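Local coordinates for protein GH127 beta-L-arabinofuranoside (Geobacillus stearothermophilus, PDB 4QK0) that probably hydrolyses terminal beta-L-arabinofuranosyl residues from arabinose-containing sugars, as a family 127 glycoside hydrolase, at residues A[16-27]-A[421-429]. Residues are numbered along the deposited sequence; the frame is centred on the assembly and turned at random.
Sequences VNLKDQFWKRYI and IASIGHYIY
Ile424 lays its ethyl branch over one face of the Trp23 indole, with CG1 4.1 Å from the centroid of the five-membered ring and only 15° off its normal, a CH-pi contact. CG1 stands anti to the backbone N (chi1 -178°), which turns the other branch, CG2, to meet both Ile27 CD1 (3.9 Å) and Leu18 CD1 (4.1 Å). Phe22 CD2 lies over the opposite indole face, toward its rim, while Trp23 NE1 is hydrogen-bonded to Tyr365 OH, fixing the ring. Were Ile424 cut back to an alanine, that indole face would probably lose its cover and a gap open beside Leu18 and Ile27. At the end of helix 413-422, Ile421 CG2 rests 3.8 Å from Tyr26 CB, and Ile27 CG1 slides past it the opposite way, reaching Ile421 O at 3.6 Å. At the other end Val16 sits against the Gly425 carbonyl, its CG2 4.2 Å from Tyr429 CD2. Asp20 OD2 caps helix 22-42, accepting from Trp23 N at 2.8 Å. No hydrogen bond crosses between the segments; apolar side chains join the first and last helices of the GH127 catalytic domain, a six-hairpin fold, where strand 15-18 edges an antiparallel beta sheet.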
ATOM      1  N   VAL A  16      31.652  -1.490 -32.812  1.00 49.32           N
ATOM      2  CA  VAL A  16      30.263  -1.867 -33.129  1.00 44.16           C
ATOM      3  C   VAL A  16      29.513  -0.674 -33.652  1.00 42.43           C
ATOM      4  O   VAL A  16      29.510   0.328 -33.005  1.00 42.40           O
ATOM      5  CB  VAL A  16      29.533  -2.370 -31.871  1.00 42.08           C
ATOM      6  CG1 VAL A  16      28.099  -2.721 -32.165  1.00 41.53           C
ATOM      7  CG2 VAL A  16      30.249  -3.572 -31.276  1.00 42.94           C
ATOM      8  N   ASN A  17      28.884  -0.785 -34.824  1.00 45.35           N
ATOM      9  CA  ASN A  17      28.005   0.254 -35.346  1.00 42.34           C
ATOM     10  C   ASN A  17      26.593  -0.214 -35.333  1.00 41.95           C
ATOM     11  O   ASN A  17      26.247  -1.289 -35.868  1.00 39.89           O
ATOM     12  CB  ASN A  17      28.338   0.643 -36.789  1.00 43.77           C
ATOM     13  CG  ASN A  17      29.766   1.094 -36.937  1.00 48.83           C
ATOM     14  OD1 ASN A  17      30.263   1.904 -36.158  1.00 52.69           O
ATOM     15  ND2 ASN A  17      30.455   0.533 -37.902  1.00 55.66           N
ATOM     16  N   LEU A  18      25.750   0.621 -34.769  1.00 42.43           N
ATOM     17  CA  LEU A  18      24.323   0.362 -34.838  1.00 46.75           C
ATOM     18  C   LEU A  18      23.780   0.654 -36.220  1.00 47.10           C
ATOM     19  O   LEU A  18      24.095   1.667 -36.771  1.00 52.69           O
ATOM     20  CB  LEU A  18      23.615   1.286 -33.914  1.00 45.88           C
ATOM     21  CG  LEU A  18      23.161   0.748 -32.593  1.00 51.32           C
ATOM     22  CD1 LEU A  18      22.357   1.890 -32.033  1.00 57.89           C
ATOM     23  CD2 LEU A  18      22.262  -0.463 -32.715  1.00 51.41           C
ATOM     24  N   LYS A  19      22.951  -0.219 -36.764  1.00 44.53           N
ATOM     25  CA  LYS A  19      22.329   0.040 -38.044  1.00 43.91           C
ATOM     26  C   LYS A  19      20.865  -0.373 -37.950  1.00 42.16           C
ATOM     27  O   LYS A  19      20.389  -1.158 -38.733  1.00 40.17           O
ATOM     28  CB  LYS A  19      22.980  -0.809 -39.172  1.00 48.89           C
ATOM     29  CG  LYS A  19      24.417  -0.577 -39.627  1.00 57.25           C
ATOM     30  CD  LYS A  19      24.757  -1.458 -40.912  1.00 65.51           C
ATOM     31  CE  LYS A  19      24.658  -3.034 -40.870  1.00 70.40           C
ATOM     32  NZ  LYS A  19      23.298  -3.675 -40.745  1.00 65.07           N
ATOM     33  N   ASP A  20      20.139   0.083 -36.951  1.00 44.27           N
ATOM     34  CA  ASP A  20      18.777  -0.421 -36.807  1.00 44.17           C
ATOM     35  C   ASP A  20      17.812   0.753 -36.828  1.00 41.71           C
ATOM     36  O   ASP A  20      18.197   1.841 -37.192  1.00 44.74           O
ATOM     37  CB  ASP A  20      18.649  -1.284 -35.544  1.00 44.08           C
ATOM     38  CG  ASP A  20      18.381  -0.476 -34.322  1.00 43.59           C
ATOM     39  OD1 ASP A  20      18.800   0.722 -34.306  1.00 40.69           O
ATOM     40  OD2 ASP A  20      17.731  -1.038 -33.393  1.00 44.33           O
ATOM     41  N   GLN A  21      16.560   0.510 -36.506  1.00 43.82           N
ATOM     42  CA  GLN A  21      15.587   1.590 -36.365  1.00 45.52           C
ATOM     43  C   GLN A  21      15.325   1.841 -34.894  1.00 41.20           C
ATOM     44  O   GLN A  21      15.380   2.971 -34.421  1.00 38.80           O
ATOM     45  CB  GLN A  21      14.265   1.190 -37.007  1.00 52.19           C
ATOM     46  CG  GLN A  21      14.286   1.112 -38.525  1.00 60.91           C
ATOM     47  CD  GLN A  21      14.763   2.405 -39.156  1.00 66.43           C
ATOM     48  OE1 GLN A  21      15.943   2.532 -39.451  1.00 75.69           O
ATOM     49  NE2 GLN A  21      13.864   3.376 -39.343  1.00 70.33           N
ATOM     50  N   PHE A  22      15.087   0.762 -34.169  1.00 35.65           N
ATOM     51  CA  PHE A  22      14.646   0.847 -32.808  1.00 32.98           C
ATOM     52  C   PHE A  22      15.639   1.565 -31.887  1.00 31.89           C
ATOM     53  O   PHE A  22      15.293   2.596 -31.299  1.00 25.63           O
ATOM     54  CB  PHE A  22      14.308  -0.583 -32.311  1.00 33.98           C
ATOM     55  CG  PHE A  22      13.606  -0.611 -31.000  1.00 32.22           C
ATOM     56  CD1 PHE A  22      12.233  -0.391 -30.930  1.00 30.40           C
ATOM     57  CD2 PHE A  22      14.321  -0.779 -29.824  1.00 29.12           C
ATOM     58  CE1 PHE A  22      11.590  -0.401 -29.705  1.00 29.65           C
ATOM     59  CE2 PHE A  22      13.674  -0.785 -28.604  1.00 29.02           C
ATOM     60  CZ  PHE A  22      12.309  -0.587 -28.543  1.00 28.65           C
ATOM     61  N   TRP A  23      16.865   1.036 -31.727  1.00 28.60           N
ATOM     62  CA  TRP A  23      17.837   1.688 -30.832  1.00 28.20           C
ATOM     63  C   TRP A  23      18.429   2.955 -31.408  1.00 26.50           C
ATOM     64  O   TRP A  23      18.730   3.892 -30.681  1.00 27.82           O
ATOM     65  CB  TRP A  23      18.928   0.740 -30.385  1.00 28.98           C
ATOM     66  CG  TRP A  23      18.377  -0.323 -29.542  1.00 29.55           C
ATOM     67  CD1 TRP A  23      18.186  -1.626 -29.885  1.00 28.57           C
ATOM     68  CD2 TRP A  23      17.882  -0.181 -28.217  1.00 26.46           C
ATOM     69  NE1 TRP A  23      17.621  -2.305 -28.864  1.00 27.35           N
ATOM     70  CE2 TRP A  23      17.442  -1.451 -27.809  1.00 25.41           C
ATOM     71  CE3 TRP A  23      17.780   0.890 -27.345  1.00 25.43           C
ATOM     72  CZ2 TRP A  23      16.874  -1.684 -26.560  1.00 27.78           C
ATOM     73  CZ3 TRP A  23      17.222   0.664 -26.080  1.00 29.10           C
ATOM     74  CH2 TRP A  23      16.767  -0.609 -25.705  1.00 25.85           C
ATOM     75  N   LYS A  24      18.516   3.029 -32.717  1.00 32.70           N
ATOM     76  CA  LYS A  24      19.065   4.224 -33.337  1.00 34.92           C
ATOM     77  C   LYS A  24      18.208   5.424 -33.033  1.00 30.92           C
ATOM     78  O   LYS A  24      18.728   6.503 -32.674  1.00 32.56           O
ATOM     79  CB  LYS A  24      19.179   4.062 -34.854  1.00 47.32           C
ATOM     80  CG  LYS A  24      20.126   5.087 -35.495  1.00 55.53           C
ATOM     81  CD  LYS A  24      20.305   4.853 -36.994  1.00 67.37           C
ATOM     82  CE  LYS A  24      19.090   5.350 -37.793  1.00 74.20           C
ATOM     83  NZ  LYS A  24      18.998   6.847 -37.844  1.00 80.67           N
ATOM     84  N   ARG A  25      16.896   5.255 -33.129  1.00 27.08           N
ATOM     85  CA  ARG A  25      15.974   6.329 -32.735  1.00 27.76           C
ATOM     86  C   ARG A  25      16.213   6.794 -31.285  1.00 26.46           C
ATOM     87  O   ARG A  25      16.259   8.003 -31.003  1.00 30.16           O
ATOM     88  CB  ARG A  25      14.517   5.900 -32.967  1.00 30.94           C
ATOM     89  CG  ARG A  25      13.522   7.069 -33.024  1.00 32.86           C
ATOM     90  CD  ARG A  25      12.093   6.594 -32.802  1.00 31.49           C
ATOM     91  NE  ARG A  25      11.917   6.141 -31.441  1.00 29.62           N
ATOM     92  CZ  ARG A  25      11.701   6.932 -30.398  1.00 30.39           C
ATOM     93  NH1 ARG A  25      11.641   8.259 -30.524  1.00 30.96           N
ATOM     94  NH2 ARG A  25      11.499   6.384 -29.204  1.00 30.96           N
ATOM     95  N   TYR A  26      16.436   5.862 -30.360  1.00 25.80           N
ATOM     96  CA  TYR A  26      16.655   6.239 -28.943  1.00 25.67           C
ATOM     97  C   TYR A  26      17.960   6.976 -28.740  1.00 24.99           C
ATOM     98  O   TYR A  26      18.058   7.953 -27.968  1.00 24.26           O
ATOM     99  CB  TYR A  26      16.612   5.001 -28.030  1.00 26.37           C
ATOM    100  CG  TYR A  26      15.209   4.542 -27.630  1.00 25.49           C
ATOM    101  CD1 TYR A  26      14.460   5.281 -26.732  1.00 24.47           C
ATOM    102  CD2 TYR A  26      14.677   3.366 -28.092  1.00 26.34           C
ATOM    103  CE1 TYR A  26      13.190   4.890 -26.346  1.00 23.65           C
ATOM    104  CE2 TYR A  26      13.417   2.947 -27.685  1.00 31.18           C
ATOM    105  CZ  TYR A  26      12.678   3.752 -26.793  1.00 25.90           C
ATOM    106  OH  TYR A  26      11.431   3.385 -26.405  1.00 27.79           O
ATOM    107  N   ILE A  27      18.986   6.525 -29.438  1.00 24.57           N
ATOM    108  CA  ILE A  27      20.287   7.218 -29.372  1.00 25.52           C
ATOM    109  C   ILE A  27      20.186   8.631 -29.898  1.00 23.30           C
ATOM    110  O   ILE A  27      20.718   9.546 -29.303  1.00 25.79           O
ATOM    111  CB  ILE A  27      21.382   6.421 -30.114  1.00 30.00           C
ATOM    112  CG1 ILE A  27      21.588   5.114 -29.363  1.00 33.37           C
ATOM    113  CG2 ILE A  27      22.685   7.198 -30.174  1.00 28.83           C
ATOM    114  CD1 ILE A  27      22.843   4.379 -29.726  1.00 35.69           C
ATOM    115  N   ILE A 421      21.517   3.867 -22.858  1.00 27.83           N
ATOM    116  CA  ILE A 421      21.050   3.858 -24.232  1.00 26.08           C
ATOM    117  C   ILE A 421      22.218   4.159 -25.136  1.00 27.31           C
ATOM    118  O   ILE A 421      22.372   3.547 -26.194  1.00 26.26           O
ATOM    119  CB  ILE A 421      19.928   4.910 -24.425  1.00 27.56           C
ATOM    120  CG1 ILE A 421      18.603   4.375 -23.848  1.00 29.77           C
ATOM    121  CG2 ILE A 421      19.722   5.234 -25.887  1.00 26.86           C
ATOM    122  CD1 ILE A 421      17.514   5.409 -23.773  1.00 31.76           C
ATOM    123  N   ALA A 422      23.027   5.141 -24.744  1.00 27.90           N
ATOM    124  CA  ALA A 422      24.148   5.577 -25.595  1.00 29.32           C
ATOM    125  C   ALA A 422      25.204   4.482 -25.753  1.00 30.45           C
ATOM    126  O   ALA A 422      25.929   4.467 -26.739  1.00 28.10           O
ATOM    127  CB  ALA A 422      24.792   6.850 -25.061  1.00 28.13           C
ATOM    128  N   SER A 423      25.266   3.565 -24.792  1.00 30.44           N
ATOM    129  CA  SER A 423      26.235   2.494 -24.840  1.00 29.76           C
ATOM    130  C   SER A 423      25.615   1.175 -25.246  1.00 29.54           C
ATOM    131  O   SER A 423      26.199   0.138 -25.002  1.00 28.70           O
ATOM    132  CB  SER A 423      26.929   2.362 -23.463  1.00 29.57           C
ATOM    133  OG  SER A 423      26.005   2.026 -22.453  1.00 29.45           O
ATOM    134  N   ILE A 424      24.415   1.200 -25.805  1.00 29.57           N
ATOM    135  CA  ILE A 424      23.728  -0.031 -26.098  1.00 31.57           C
ATOM    136  C   ILE A 424      24.599  -0.957 -26.957  1.00 31.68           C
ATOM    137  O   ILE A 424      24.527  -2.191 -26.835  1.00 34.20           O
ATOM    138  CB  ILE A 424      22.347   0.227 -26.757  1.00 31.74           C
ATOM    139  CG1 ILE A 424      21.584  -1.064 -27.021  1.00 34.15           C
ATOM    140  CG2 ILE A 424      22.466   0.912 -28.074  1.00 35.20           C
ATOM    141  CD1 ILE A 424      21.094  -1.704 -25.752  1.00 36.91           C
ATOM    142  N   GLY A 425      25.407  -0.374 -27.823  1.00 31.10           N
ATOM    143  CA  GLY A 425      26.271  -1.136 -28.702  1.00 29.16           C
ATOM    144  C   GLY A 425      27.219  -2.065 -27.989  1.00 28.74           C
ATOM    145  O   GLY A 425      27.544  -3.124 -28.504  1.00 29.77           O
ATOM    146  N   HIS A 426      27.590  -1.712 -26.769  1.00 29.30           N
ATOM    147  CA  HIS A 426      28.504  -2.510 -25.966  1.00 29.38           C
ATOM    148  C   HIS A 426      27.853  -3.782 -25.429  1.00 29.65           C
ATOM    149  O   HIS A 426      28.547  -4.608 -24.894  1.00 28.73           O
ATOM    150  CB  HIS A 426      28.950  -1.777 -24.725  1.00 30.91           C
ATOM    151  CG  HIS A 426      29.711  -0.524 -24.964  1.00 38.13           C
ATOM    152  ND1 HIS A 426      29.599   0.180 -26.137  1.00 42.18           N
ATOM    153  CD2 HIS A 426      30.530   0.204 -24.162  1.00 36.68           C
ATOM    154  CE1 HIS A 426      30.347   1.262 -26.072  1.00 38.70           C
ATOM    155  NE2 HIS A 426      30.921   1.299 -24.885  1.00 36.03           N
ATOM    156  N   TYR A 427      26.530  -3.938 -25.539  1.00 31.27           N
ATOM    157  CA  TYR A 427      25.864  -5.111 -24.975  1.00 29.32           C
ATOM    158  C   TYR A 427      25.470  -6.152 -26.021  1.00 26.97           C
ATOM    159  O   TYR A 427      24.984  -7.221 -25.678  1.00 28.46           O
ATOM    160  CB  TYR A 427      24.593  -4.691 -24.157  1.00 28.93           C
ATOM    161  CG  TYR A 427      24.923  -3.815 -22.982  1.00 27.57           C
ATOM    162  CD1 TYR A 427      25.241  -2.462 -23.162  1.00 30.59           C
ATOM    163  CD2 TYR A 427      24.996  -4.327 -21.703  1.00 28.18           C
ATOM    164  CE1 TYR A 427      25.596  -1.642 -22.092  1.00 28.48           C
ATOM    165  CE2 TYR A 427      25.350  -3.520 -20.630  1.00 28.10           C
ATOM    166  CZ  TYR A 427      25.634  -2.178 -20.838  1.00 29.24           C
ATOM    167  OH  TYR A 427      25.969  -1.370 -19.792  1.00 28.95           O
ATOM    168  N   ILE A 428      25.589  -5.832 -27.288  1.00 27.73           N
ATOM    169  CA  ILE A 428      25.087  -6.740 -28.326  1.00 26.15           C
ATOM    170  C   ILE A 428      25.962  -7.996 -28.434  1.00 27.07           C
ATOM    171  O   ILE A 428      25.434  -9.098 -28.578  1.00 27.82           O
ATOM    172  CB  ILE A 428      25.032  -6.018 -29.677  1.00 28.45           C
ATOM    173  CG1 ILE A 428      24.088  -4.814 -29.590  1.00 31.65           C
ATOM    174  CG2 ILE A 428      24.536  -6.941 -30.777  1.00 28.54           C
ATOM    175  CD1 ILE A 428      24.152  -3.901 -30.781  1.00 31.36           C
ATOM    176  N   TYR A 429      27.278  -7.791 -28.438  1.00 28.03           N
ATOM    177  CA  TYR A 429      28.265  -8.868 -28.753  1.00 30.71           C
ATOM    178  C   TYR A 429      29.252  -9.023 -27.633  1.00 30.14           C
ATOM    179  O   TYR A 429      29.488  -8.086 -26.883  1.00 30.46           O
ATOM    180  CB  TYR A 429      29.058  -8.554 -30.051  1.00 29.46           C
ATOM    181  CG  TYR A 429      28.206  -8.302 -31.301  1.00 26.60           C
ATOM    182  CD1 TYR A 429      27.671  -9.346 -32.044  1.00 22.98           C
ATOM    183  CD2 TYR A 429      27.971  -7.016 -31.736  1.00 26.37           C
ATOM    184  CE1 TYR A 429      26.892  -9.101 -33.163  1.00 23.48           C
ATOM    185  CE2 TYR A 429      27.208  -6.771 -32.864  1.00 26.20           C
ATOM    186  CZ  TYR A 429      26.667  -7.810 -33.566  1.00 24.87           C
ATOM    187  OH  TYR A 429      25.894  -7.530 -34.701  1.00 27.49           O
TER